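Local coordinates for protein high choriolytic enzyme 1 (Oryzias latipes, PDB 3VTG) that breaks down the inner layer of the fish egg envelope at hatching, acting as a zinc-dependent endopeptidase of the astacin family, at residues F62-K68 and Q81-N87; E125-S131 and A159-A163; N1-C5 and G106-E110; S8-K13 and L75-G79. One frame throughout, in Å; residues are numbered along the deposited sequence.

Contact 1 of 4, residues F62-K68 and Q81-N87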
loop_
_atom_site.group_PDB
_atom_site.type_symbol
_atom_site.label_atom_id
_atom_site.label_comp_id
_atom_site.label_asym_id
_atom_site.label_seq_id
_atom_site.Cartn_x
_atom_site.Cartn_y
_atom_site.Cartn_z
ATOM N N PHE A 62 14.186 -7.117 6.721
ATOM C CA PHE A 62 12.923 -7.729 7.132
ATOM C C PHE A 62 11.914 -6.704 7.617
ATOM O O PHE A 62 12.276 -5.595 8.012
ATOM C CB PHE A 62 13.156 -8.813 8.202
ATOM C CG PHE A 62 13.578 -8.278 9.544
ATOM C CD1 PHE A 62 12.652 -8.156 10.576
ATOM C CD2 PHE A 62 14.901 -7.921 9.789
ATOM C CE1 PHE A 62 13.033 -7.676 11.818
ATOM C CE2 PHE A 62 15.286 -7.436 11.030
ATOM C CZ PHE A 62 14.351 -7.317 12.046
ATOM N N ILE A 63 10.643 -7.095 7.585
ATOM C CA ILE A 63 9.553 -6.266 8.079
ATOM C C ILE A 63 9.230 -6.649 9.523
ATOM O O ILE A 63 9.058 -7.829 9.843
ATOM C CB ILE A 63 8.296 -6.404 7.195
ATOM C CG1 ILE A 63 8.598 -5.940 5.762
ATOM C CG2 ILE A 63 7.134 -5.616 7.784
ATOM C CD1 ILE A 63 7.481 -6.201 4.773
ATOM N N SER A 64 9.157 -5.641 10.388
ATOM C CA SER A 64 8.742 -5.829 11.767
ATOM C C SER A 64 7.340 -5.261 11.941
ATOM O O SER A 64 7.147 -4.045 11.908
ATOM C CB SER A 64 9.729 -5.134 12.704
ATOM O OG SER A 64 9.327 -5.276 14.054
ATOM N N VAL A 65 6.363 -6.149 12.106
ATOM C CA VAL A 65 4.966 -5.742 12.265
ATOM C C VAL A 65 4.687 -5.414 13.732
ATOM O O VAL A 65 4.844 -6.267 14.612
ATOM C CB VAL A 65 3.976 -6.811 11.743
ATOM C CG1 VAL A 65 2.547 -6.288 11.800
ATOM C CG2 VAL A 65 4.329 -7.232 10.320
ATOM N N VAL A 66 4.281 -4.172 13.980
ATOM C CA VAL A 66 4.098 -3.661 15.338
ATOM C C VAL A 66 2.768 -2.923 15.455
ATOM O O VAL A 66 2.249 -2.408 14.460
ATOM C CB VAL A 66 5.254 -2.719 15.761
ATOM C CG1 VAL A 66 6.541 -3.502 15.985
ATOM C CG2 VAL A 66 5.467 -1.610 14.737
ATOM N N SER A 67 2.207 -2.880 16.660
ATOM C CA SER A 67 0.983 -2.117 16.882
ATOM C C SER A 67 1.320 -0.727 17.396
ATOM O O SER A 67 1.372 -0.496 18.603
ATOM C CB SER A 67 0.045 -2.836 17.849
ATOM O OG SER A 67 -1.156 -2.096 18.006
ATOM N N LYS A 68 1.562 0.197 16.475
ATOM C CA LYS A 68 1.836 1.581 16.849
ATOM C C LYS A 68 0.678 2.483 16.421
ATOM O O LYS A 68 -0.459 2.014 16.324
ATOM C CB LYS A 68 3.204 2.027 16.317
ATOM C CG LYS A 68 4.337 1.268 16.993
ATOM C CD LYS A 68 5.716 1.802 16.658
ATOM C CE LYS A 68 6.761 1.105 17.512
ATOM N NZ LYS A 68 8.148 1.533 17.194
ATOM N N GLN A 81 15.963 -3.745 9.592
ATOM C CA GLN A 81 14.643 -3.779 10.204
ATOM C C GLN A 81 13.842 -2.568 9.755
ATOM O O GLN A 81 14.269 -1.433 9.952
ATOM C CB GLN A 81 14.782 -3.774 11.724
ATOM C CG GLN A 81 13.474 -3.889 12.493
ATOM C CD GLN A 81 13.690 -4.179 13.966
ATOM O OE1 GLN A 81 14.820 -4.335 14.424
ATOM N NE2 GLN A 81 12.600 -4.261 14.712
ATOM N N GLN A 82 12.689 -2.814 9.140
ATOM C CA GLN A 82 11.753 -1.738 8.830
ATOM C C GLN A 82 10.389 -2.050 9.424
ATOM O O GLN A 82 9.903 -3.181 9.340
ATOM C CB GLN A 82 11.667 -1.468 7.323
ATOM C CG GLN A 82 10.999 -2.549 6.491
ATOM C CD GLN A 82 11.103 -2.253 5.013
ATOM O OE1 GLN A 82 12.182 -2.353 4.425
ATOM N NE2 GLN A 82 9.984 -1.882 4.402
ATOM N N GLU A 83 9.779 -1.042 10.031
ATOM C CA GLU A 83 8.518 -1.242 10.725
ATOM C C GLU A 83 7.309 -1.075 9.818
ATOM O O GLU A 83 7.318 -0.299 8.855
ATOM C CB GLU A 83 8.419 -0.348 11.968
ATOM C CG GLU A 83 9.337 -0.806 13.097
ATOM C CD GLU A 83 9.092 -0.114 14.431
ATOM O OE1 GLU A 83 8.454 0.959 14.468
ATOM O OE2 GLU A 83 9.556 -0.656 15.455
ATOM N N LEU A 84 6.281 -1.855 10.128
ATOM C CA LEU A 84 4.975 -1.743 9.507
ATOM C C LEU A 84 3.979 -1.791 10.652
ATOM O O LEU A 84 3.950 -2.763 11.416
ATOM C CB LEU A 84 4.740 -2.888 8.513
ATOM C CG LEU A 84 3.484 -2.875 7.632
ATOM C CD1 LEU A 84 3.694 -3.721 6.385
ATOM C CD2 LEU A 84 2.252 -3.347 8.387
ATOM N N SER A 85 3.183 -0.735 10.788
ATOM C CA SER A 85 2.235 -0.648 11.887
ATOM C C SER A 85 0.845 -1.118 11.497
ATOM O O SER A 85 0.242 -0.604 10.550
ATOM C CB SER A 85 2.169 0.773 12.439
ATOM O OG SER A 85 1.286 0.834 13.544
ATOM N N ILE A 86 0.359 -2.114 12.230
ATOM C CA ILE A 86 -1.038 -2.518 12.184
ATOM C C ILE A 86 -1.578 -2.304 13.599
ATOM O O ILE A 86 -1.469 -3.183 14.457
ATOM C CB ILE A 86 -1.204 -3.992 11.721
ATOM C CG1 ILE A 86 -0.645 -4.190 10.304
ATOM C CG2 ILE A 86 -2.659 -4.450 11.798
ATOM C CD1 ILE A 86 -1.326 -3.368 9.220
ATOM N N ASN A 87 -2.119 -1.115 13.859
ATOM C CA ASN A 87 -2.713 -0.846 15.164
ATOM C C ASN A 87 -3.831 -1.849 15.434
ATOM O O ASN A 87 -4.697 -2.065 14.583
ATOM C CB ASN A 87 -3.242 0.584 15.262
ATOM C CG ASN A 87 -3.814 0.893 16.633
ATOM O OD1 ASN A 87 -5.009 0.713 16.869
ATOM N ND2 ASN A 87 -2.959 1.330 17.550
HETATM O O HOH W 1 10.363 -3.240 15.542
#
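Lys68, just past the end of strand 62-66, reaches back to Glu83 within the parallel strand 81-86; the two strands are neighbours in the mixed sheet of the astacin-family protease, laced by five backbone bonds. From CB, close to Ser64 O, the Glu83 chain runs extended past the same carbonyl at CG. Its CD lies 3.9 Å from Val66 CG2, the two side chains crossing at about a right angle. At the tip OE1 takes Lys68 NZ at 2.8 Å on its syn lone pair, while OE2 has a weak bond to the same nitrogen and receives a proton from a water that also binds Ser64 OG. A glutamine in its place would probably leave the Lys68 ammonium without its countercharge. Two residues on, on the same face of the sheet, Ser85 OG accepts from Lys68 N at 3.0 Å and also bonds to Gly70, and Asn87 ND2 reaches Lys68 O at 2.9 Å. Phe62 lays one ring face over Gln81 CA. Ile63 CG2 touches Leu84 CB at 3.7 Å on the face against helix 94-105, where Leu84 packs on Leu101 and on Glu100, the predicted active-site residue; strand 20-26 flanks 62-66, and strand 71-73 lies beyond 81-86.

Contact 2 of 4, residues E125-S131 and A159-A163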
loop_
_atom_site.group_PDB
_atom_site.type_symbol
_atom_site.label_atom_id
_atom_site.label_comp_id
_atom_site.label_asym_id
_atom_site.label_seq_id
_atom_site.Cartn_x
_atom_site.Cartn_y
_atom_site.Cartn_z
ATOM N N GLU A 125 -9.376 23.009 0.295
ATOM C CA GLU A 125 -10.076 23.730 1.361
ATOM C C GLU A 125 -10.876 22.809 2.295
ATOM O O GLU A 125 -11.230 23.206 3.405
ATOM C CB GLU A 125 -10.969 24.839 0.781
ATOM C CG GLU A 125 -12.198 24.358 0.021
ATOM C CD GLU A 125 -12.969 25.481 -0.658
ATOM O OE1 GLU A 125 -12.638 26.668 -0.442
ATOM O OE2 GLU A 125 -13.919 25.174 -1.412
ATOM N N ASN A 126 -11.142 21.582 1.845
ATOM C CA ASN A 126 -11.899 20.603 2.631
ATOM C C ASN A 126 -11.037 19.663 3.468
ATOM O O ASN A 126 -11.566 18.819 4.194
ATOM C CB ASN A 126 -12.792 19.757 1.719
ATOM C CG ASN A 126 -13.938 20.542 1.126
ATOM O OD1 ASN A 126 -14.237 21.656 1.556
ATOM N ND2 ASN A 126 -14.597 19.957 0.134
ATOM N N ILE A 127 -9.720 19.814 3.367
ATOM C CA ILE A 127 -8.787 18.867 3.974
ATOM C C ILE A 127 -8.175 19.415 5.260
ATOM O O ILE A 127 -7.778 20.578 5.323
ATOM C CB ILE A 127 -7.677 18.462 2.974
ATOM C CG1 ILE A 127 -8.310 17.873 1.708
ATOM C CG2 ILE A 127 -6.703 17.471 3.604
ATOM C CD1 ILE A 127 -7.341 17.598 0.578
ATOM N N ILE A 128 -8.117 18.570 6.287
ATOM C CA ILE A 128 -7.421 18.900 7.526
ATOM C C ILE A 128 -6.012 19.376 7.154
ATOM O O ILE A 128 -5.255 18.621 6.540
ATOM C CB ILE A 128 -7.364 17.679 8.473
ATOM C CG1 ILE A 128 -8.780 17.276 8.911
ATOM C CG2 ILE A 128 -6.485 17.976 9.683
ATOM C CD1 ILE A 128 -8.874 15.904 9.550
ATOM N N PRO A 129 -5.669 20.640 7.488
ATOM C CA PRO A 129 -4.405 21.217 7.013
ATOM C C PRO A 129 -3.167 20.360 7.284
ATOM O O PRO A 129 -2.346 20.175 6.385
ATOM C CB PRO A 129 -4.336 22.546 7.765
ATOM C CG PRO A 129 -5.766 22.944 7.888
ATOM C CD PRO A 129 -6.495 21.655 8.175
ATOM N N ALA A 130 -3.054 19.820 8.496
ATOM C CA ALA A 130 -1.917 18.977 8.868
ATOM C C ALA A 130 -1.805 17.694 8.040
ATOM O O ALA A 130 -0.754 17.054 8.027
ATOM C CB ALA A 130 -1.975 18.643 10.351
ATOM N N SER A 131 -2.887 17.328 7.356
ATOM C CA SER A 131 -2.937 16.087 6.577
ATOM C C SER A 131 -2.918 16.309 5.067
ATOM O O SER A 131 -2.939 15.342 4.296
ATOM C CB SER A 131 -4.167 15.268 6.965
ATOM O OG SER A 131 -4.059 14.802 8.296
ATOM N N ALA A 159 -11.475 11.040 2.995
ATOM C CA ALA A 159 -10.217 10.885 3.724
ATOM C C ALA A 159 -9.721 12.247 4.190
ATOM O O ALA A 159 -9.590 13.171 3.388
ATOM C CB ALA A 159 -9.174 10.203 2.851
ATOM N N PHE A 160 -9.480 12.368 5.495
ATOM C CA PHE A 160 -9.003 13.615 6.111
ATOM C C PHE A 160 -9.893 14.841 5.854
ATOM O O PHE A 160 -9.411 15.973 5.838
ATOM C CB PHE A 160 -7.544 13.894 5.715
ATOM C CG PHE A 160 -6.594 12.801 6.109
ATOM C CD1 PHE A 160 -6.322 12.552 7.450
ATOM C CD2 PHE A 160 -5.972 12.018 5.145
ATOM C CE1 PHE A 160 -5.448 11.544 7.823
ATOM C CE2 PHE A 160 -5.097 11.006 5.513
ATOM C CZ PHE A 160 -4.833 10.771 6.854
ATOM N N SER A 161 -11.192 14.609 5.664
ATOM C CA SER A 161 -12.153 15.700 5.521
ATOM C C SER A 161 -12.322 16.442 6.843
ATOM O O SER A 161 -12.414 15.822 7.902
ATOM C CB SER A 161 -13.515 15.179 5.046
ATOM O OG SER A 161 -13.517 14.882 3.661
ATOM N N ILE A 162 -12.366 17.770 6.769
ATOM C CA ILE A 162 -12.603 18.605 7.949
ATOM C C ILE A 162 -14.011 18.391 8.515
ATOM O O ILE A 162 -14.200 18.399 9.726
ATOM C CB ILE A 162 -12.396 20.106 7.644
ATOM C CG1 ILE A 162 -10.949 20.387 7.230
ATOM C CG2 ILE A 162 -12.762 20.965 8.849
ATOM C CD1 ILE A 162 -10.770 21.698 6.493
ATOM N N ALA A 163 -14.994 18.206 7.636
ATOM C CA ALA A 163 -16.392 18.096 8.056
ATOM C C ALA A 163 -17.173 17.194 7.109
ATOM O O ALA A 163 -16.798 17.042 5.941
ATOM C CB ALA A 163 -17.032 19.474 8.128
HETATM O O HOH W 2 -14.387 18.917 4.896
#
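Ile128 and Phe160 share a nearly straight backbone bond, Ile128 N to Phe160 O at 2.9 Å with 174° at the hydrogen, and Ile162 N returns one to Asn126 O, also at 2.9 Å. A water that accepts from Ala163 N lies 2.9 Å from Asn126 O and may add a further bond. Ser161 CA and Ile127 CA add weaker C-H contacts to these two carbonyls. The pair of bonds makes a single bridge between Ile127 and Ser161, a short clasp between two irregular segments that both lie in the connection from strand 120-122 to strand 169-171 of the astacin-family protease domain. Outward from the bridge, Ile162 lays its side chain along the facing backbone: CG1 stands beside the backbone N, anti to the carbonyl carbon (chi1 -63°), which lets CD1 reach Ile127 O at 3.4 Å. Its CG1 also meets Ile128 CG1 at 4.1 Å. At the opposite end Ser131 CB sits over one face of the Phe160 ring, displaced toward the rim, 3.8 Å from the ring centroid, while Ser131 OG approaches Phe160 CD1 to 3.3 Å. Ile127 CG2 touches Phe160 CB, and the Ile127 side chain also packs on Phe135 and Ser168. Asn126 ND2 bonds to Asp167 O.

Contact 3 of 4, residues N1-C5 and G106-E110. With ZN (zinc ion), chain B.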
loop_
_atom_site.group_PDB
_atom_site.type_symbol
_atom_site.label_atom_id
_atom_site.label_comp_id
_atom_site.label_asym_id
_atom_site.label_seq_id
_atom_site.Cartn_x
_atom_site.Cartn_y
_atom_site.Cartn_z
ATOM N N ASN A 1 2.015 4.250 -9.782
ATOM C CA ASN A 1 2.093 4.695 -8.359
ATOM C C ASN A 1 3.309 4.140 -7.611
ATOM O O ASN A 1 3.446 4.339 -6.405
ATOM C CB ASN A 1 0.782 4.391 -7.607
ATOM C CG ASN A 1 0.511 2.901 -7.455
ATOM O OD1 ASN A 1 -0.038 2.462 -6.441
ATOM N ND2 ASN A 1 0.880 2.117 -8.461
ATOM N N ALA A 2 4.193 3.452 -8.329
ATOM C CA ALA A 2 5.423 2.939 -7.730
ATOM C C ALA A 2 6.411 4.072 -7.483
ATOM O O ALA A 2 6.441 5.057 -8.223
ATOM C CB ALA A 2 6.053 1.870 -8.612
ATOM N N MET A 3 7.213 3.930 -6.435
ATOM C CA MET A 3 8.290 4.877 -6.182
ATOM C C MET A 3 9.343 4.757 -7.280
ATOM O O MET A 3 9.539 3.677 -7.847
ATOM C CB MET A 3 8.900 4.638 -4.802
ATOM C CG MET A 3 9.549 3.275 -4.630
ATOM S SD MET A 3 10.031 2.940 -2.929
ATOM C CE MET A 3 11.278 4.193 -2.646
ATOM N N LYS A 4 9.996 5.873 -7.594
ATOM C CA LYS A 4 11.060 5.885 -8.586
ATOM C C LYS A 4 12.408 5.725 -7.904
ATOM O O LYS A 4 12.855 6.608 -7.172
ATOM C CB LYS A 4 11.034 7.176 -9.414
ATOM C CG LYS A 4 10.017 7.184 -10.542
ATOM C CD LYS A 4 10.206 8.399 -11.437
ATOM C CE LYS A 4 9.176 8.433 -12.555
ATOM N NZ LYS A 4 9.410 9.568 -13.490
ATOM N N CYS A 5 13.027 4.571 -8.126
ATOM C CA CYS A 5 14.404 4.324 -7.723
ATOM C C CYS A 5 15.000 3.360 -8.730
ATOM O O CYS A 5 14.410 2.321 -9.034
ATOM C CB CYS A 5 14.493 3.749 -6.306
ATOM S SG CYS A 5 16.191 3.470 -5.744
ATOM N N GLY A 106 6.625 -0.987 -2.382
ATOM C CA GLY A 106 7.071 0.217 -3.084
ATOM C C GLY A 106 5.974 1.042 -3.736
ATOM O O GLY A 106 6.266 1.941 -4.526
ATOM N N PHE A 107 4.717 0.755 -3.401
ATOM C CA PHE A 107 3.577 1.442 -4.015
ATOM C C PHE A 107 3.003 2.562 -3.162
ATOM O O PHE A 107 2.886 2.442 -1.940
ATOM C CB PHE A 107 2.492 0.441 -4.412
ATOM C CG PHE A 107 2.943 -0.522 -5.462
ATOM C CD1 PHE A 107 3.056 -0.118 -6.790
ATOM C CD2 PHE A 107 3.302 -1.818 -5.125
ATOM C CE1 PHE A 107 3.499 -0.995 -7.762
ATOM C CE2 PHE A 107 3.744 -2.703 -6.096
ATOM C CZ PHE A 107 3.840 -2.290 -7.415
ATOM N N GLN A 108 2.640 3.649 -3.834
ATOM C CA GLN A 108 2.129 4.849 -3.178
ATOM C C GLN A 108 0.630 4.997 -3.406
ATOM O O GLN A 108 0.037 4.252 -4.188
ATOM C CB GLN A 108 2.887 6.078 -3.684
ATOM C CG GLN A 108 4.393 5.943 -3.513
ATOM C CD GLN A 108 5.170 7.048 -4.185
ATOM O OE1 GLN A 108 5.652 6.888 -5.307
ATOM N NE2 GLN A 108 5.298 8.177 -3.505
ATOM N N HIS A 109 0.015 5.950 -2.710
ATOM C CA HIS A 109 -1.421 6.187 -2.852
ATOM C C HIS A 109 -1.786 6.604 -4.245
ATOM O O HIS A 109 -1.092 7.418 -4.864
ATOM C CB HIS A 109 -1.905 7.212 -1.836
ATOM C CG HIS A 109 -1.753 6.760 -0.405
ATOM N ND1 HIS A 109 -1.212 7.538 0.547
ATOM C CD2 HIS A 109 -2.074 5.553 0.207
ATOM C CE1 HIS A 109 -1.192 6.868 1.712
ATOM N NE2 HIS A 109 -1.725 5.654 1.502
ATOM N N GLU A 110 -2.884 6.039 -4.744
ATOM C CA GLU A 110 -3.327 6.263 -6.118
ATOM C C GLU A 110 -3.521 7.742 -6.459
ATOM O O GLU A 110 -3.135 8.182 -7.546
ATOM C CB GLU A 110 -4.607 5.468 -6.408
ATOM C CG GLU A 110 -4.953 5.337 -7.884
ATOM C CD GLU A 110 -4.028 4.400 -8.644
ATOM O OE1 GLU A 110 -3.048 3.886 -8.055
ATOM O OE2 GLU A 110 -4.282 4.185 -9.844
HETATM ZN ZN ZN B . -1.512 4.079 2.780
HETATM O O HOH W 3 -0.918 3.627 4.774
HETATM O O HOH W 4 -3.295 4.930 3.967
#
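Asn1 and Gln108 are joined through the backbone, Gln108 N giving its proton to Asn1 O at 2.8 Å, while Met3 N donates to Gly106 O at 2.9 Å. These two bonds form a single bridge between Ala2 and Phe107. The same Gly106 carbonyl also receives a C-H contact from Ala2 CA, and Gly106, the first residue beyond helix 94-105, has positive phi and completes a Schellman motif. The N-terminal segment makes a classic beta bulge, Asn1 and Ala2 both facing Asn141, and Asn1 N bonds to Asn142 OD1. Ala2 CB lies 3.9 Å from Phe107 CE1. Gln108 turns CG away from its carbonyl carbon to lie near the backbone N (chi1 -55°), and the extended chain brings OE1 3.4 Å from Met3 CA. Glu110 is satisfied outside the bridge, OE2 by Asp148 N and a salt bridge to Arg192. Phe107 O is taken by His103 ND1, a second-shell bond that probably helps orient this zinc ligand. His109 turns away from the N terminus and puts NE2 2.0 Å from zinc, whose coordination His99, His103 and two waters complete. The processed N terminus is thus tied to the segment carrying the third zinc histidine, consistent with a mature astacin-family protease.

Contact 4 of 4, residues S8-K13 and L75-G79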
loop_
_atom_site.group_PDB
_atom_site.type_symbol
_atom_site.label_atom_id
_atom_site.label_comp_id
_atom_site.label_asym_id
_atom_site.label_seq_id
_atom_site.Cartn_x
_atom_site.Cartn_y
_atom_site.Cartn_z
ATOM N N SER A 8 17.129 -0.513 -7.124
ATOM C CA SER A 8 16.471 -1.735 -6.636
ATOM C C SER A 8 17.133 -2.335 -5.381
ATOM O O SER A 8 16.712 -3.381 -4.888
ATOM C CB SER A 8 16.314 -2.784 -7.752
ATOM O OG SER A 8 15.549 -2.270 -8.832
ATOM N N SER A 9 18.173 -1.670 -4.871
ATOM C CA SER A 9 18.512 -1.776 -3.452
ATOM C C SER A 9 17.294 -1.215 -2.715
ATOM O O SER A 9 17.079 -1.480 -1.531
ATOM C CB SER A 9 19.764 -0.964 -3.120
ATOM O OG SER A 9 19.601 0.403 -3.471
ATOM N N CYS A 10 16.511 -0.439 -3.466
ATOM C CA CYS A 10 15.268 0.187 -3.027
ATOM C C CYS A 10 14.084 -0.774 -2.957
ATOM O O CYS A 10 13.080 -0.474 -2.314
ATOM C CB CYS A 10 14.912 1.326 -3.984
ATOM S SG CYS A 10 15.982 2.772 -3.840
ATOM N N PHE A 11 14.198 -1.916 -3.632
ATOM C CA PHE A 11 13.100 -2.878 -3.719
ATOM C C PHE A 11 13.536 -4.231 -3.178
ATOM O O PHE A 11 14.729 -4.490 -3.031
ATOM C CB PHE A 11 12.613 -3.006 -5.167
ATOM C CG PHE A 11 12.117 -1.713 -5.755
ATOM C CD1 PHE A 11 10.815 -1.281 -5.527
ATOM C CD2 PHE A 11 12.957 -0.923 -6.537
ATOM C CE1 PHE A 11 10.356 -0.086 -6.064
ATOM C CE2 PHE A 11 12.504 0.273 -7.078
ATOM C CZ PHE A 11 11.201 0.688 -6.844
ATOM N N TRP A 12 12.565 -5.088 -2.869
ATOM C CA TRP A 12 12.862 -6.432 -2.376
ATOM C C TRP A 12 13.509 -7.258 -3.448
ATOM O O TRP A 12 13.176 -7.133 -4.627
ATOM C CB TRP A 12 11.605 -7.086 -1.812
ATOM C CG TRP A 12 11.089 -6.298 -0.639
ATOM C CD1 TRP A 12 10.115 -5.303 -0.647
ATOM C CD2 TRP A 12 11.557 -6.365 0.750
ATOM N NE1 TRP A 12 9.940 -4.783 0.609
ATOM C CE2 TRP A 12 10.770 -5.379 1.495
ATOM C CE3 TRP A 12 12.501 -7.130 1.430
ATOM C CZ2 TRP A 12 10.943 -5.178 2.857
ATOM C CZ3 TRP A 12 12.664 -6.923 2.804
ATOM C CH2 TRP A 12 11.906 -5.967 3.498
ATOM N N LYS A 13 14.469 -8.082 -3.040
ATOM C CA LYS A 13 15.278 -8.863 -3.967
ATOM C C LYS A 13 14.512 -10.019 -4.594
ATOM O O LYS A 13 13.772 -10.732 -3.915
ATOM C CB LYS A 13 16.525 -9.394 -3.260
ATOM C CG LYS A 13 17.632 -8.365 -3.083
ATOM C CD LYS A 13 18.821 -8.921 -2.308
ATOM C CE LYS A 13 19.349 -10.231 -2.884
ATOM N NZ LYS A 13 19.706 -10.162 -4.330
ATOM N N LEU A 75 8.095 2.832 2.563
ATOM C CA LEU A 75 7.977 2.588 1.125
ATOM C C LEU A 75 9.166 1.807 0.580
ATOM O O LEU A 75 10.292 2.302 0.587
ATOM C CB LEU A 75 7.878 3.912 0.366
ATOM C CG LEU A 75 6.526 4.550 0.073
ATOM C CD1 LEU A 75 6.762 5.906 -0.573
ATOM C CD2 LEU A 75 5.696 3.660 -0.839
ATOM N N GLY A 76 8.912 0.596 0.090
ATOM C CA GLY A 76 9.967 -0.243 -0.475
ATOM C C GLY A 76 10.844 -0.872 0.593
ATOM O O GLY A 76 10.523 -0.810 1.784
ATOM N N ARG A 77 11.945 -1.486 0.162
ATOM C CA ARG A 77 12.935 -2.057 1.078
ATOM C C ARG A 77 13.880 -0.960 1.556
ATOM O O ARG A 77 14.561 -0.318 0.751
ATOM C CB ARG A 77 13.720 -3.199 0.410
ATOM C CG ARG A 77 14.886 -3.733 1.241
ATOM C CD ARG A 77 15.462 -5.033 0.690
ATOM N NE ARG A 77 16.018 -4.881 -0.654
ATOM C CZ ARG A 77 17.275 -5.147 -1.004
ATOM N NH1 ARG A 77 18.157 -5.598 -0.116
ATOM N NH2 ARG A 77 17.650 -4.968 -2.262
ATOM N N LYS A 78 13.917 -0.753 2.869
ATOM C CA LYS A 78 14.692 0.336 3.461
ATOM C C LYS A 78 16.072 -0.108 3.928
ATOM O O LYS A 78 16.946 0.726 4.162
ATOM C CB LYS A 78 13.933 0.959 4.636
ATOM C CG LYS A 78 12.547 1.482 4.293
ATOM C CD LYS A 78 12.586 2.645 3.312
ATOM C CE LYS A 78 13.123 3.909 3.961
ATOM N NZ LYS A 78 13.012 5.085 3.058
ATOM N N GLY A 79 16.262 -1.415 4.067
ATOM C CA GLY A 79 17.520 -1.951 4.573
ATOM C C GLY A 79 17.432 -2.237 6.058
ATOM O O GLY A 79 17.161 -1.342 6.858
#
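Phe11 and Arg77 stand opposite each other where two irregular segments meet, and Arg77 N donates to Cys10 O at 2.9 Å from above the carbonyl plane. The Arg77 side chain carries most of the contact. With CG turned opposite the backbone N (chi1 173°), it runs across one face of the Trp12 indole: CB lies over the centre of the five-membered ring, 3.9 Å from its centroid and 14° off the normal, and CD meets Trp12 CE3 at 3.7 Å. A bend at chi3 brings the guanidinium into the curl of 8-13. There NE gives Phe11 O a bond of 2.7 Å, which NH2 supplements weakly, and NH2 also reaches Ser8 O at 3.2 Å, in the carbonyl plane on a lone pair. Ser8 O takes Phe11 N as well. Both faces of the guanidinium are covered, one by Lys13 CG, the other by Ser9 O. A leucine here would probably leave Phe11 O without its NE and NH2 donors and Asp61, the salt-bridge partner of NH1, without its countercharge. Gly76 has positive phi, and a beta carbon on it would collide with Cys10 O. One arginine, gathering the carbonyls of a turn, thus joins the disulfide-bearing N-terminal segment to the connection between strands 71-73 and 81-86 of the mixed sheet, while Trp12 rests on Val20 and Ile22 of strand 20-26 and bonds through NE1 to Ala104 O of helix 94-105.

From the N terminus, residues 1-5 pair with 106-110, so contact 3 closes a loop of about a hundred residues that takes in the main sheet and helix 94-105. Contact 4 nests inside it, bringing 8-13 back to 75-79, and the disulfide Cys5-Cys10 couples the end of 1-5 to 8-13. Contact 1, also within that loop, crosses contact 4: strand 62-66 comes before 75-79 and strand 81-86 after it, and the Gln82 amide bonds to Gly76 where they touch. Contact 2 follows in series, 125-131 with 159-163, about 7 Å from contact 3 at the nearest atoms. Contacts 1, 3 and 4 join the N-terminal segment, sheet and zinc-binding helix; contact 2 closes a later, separate loop.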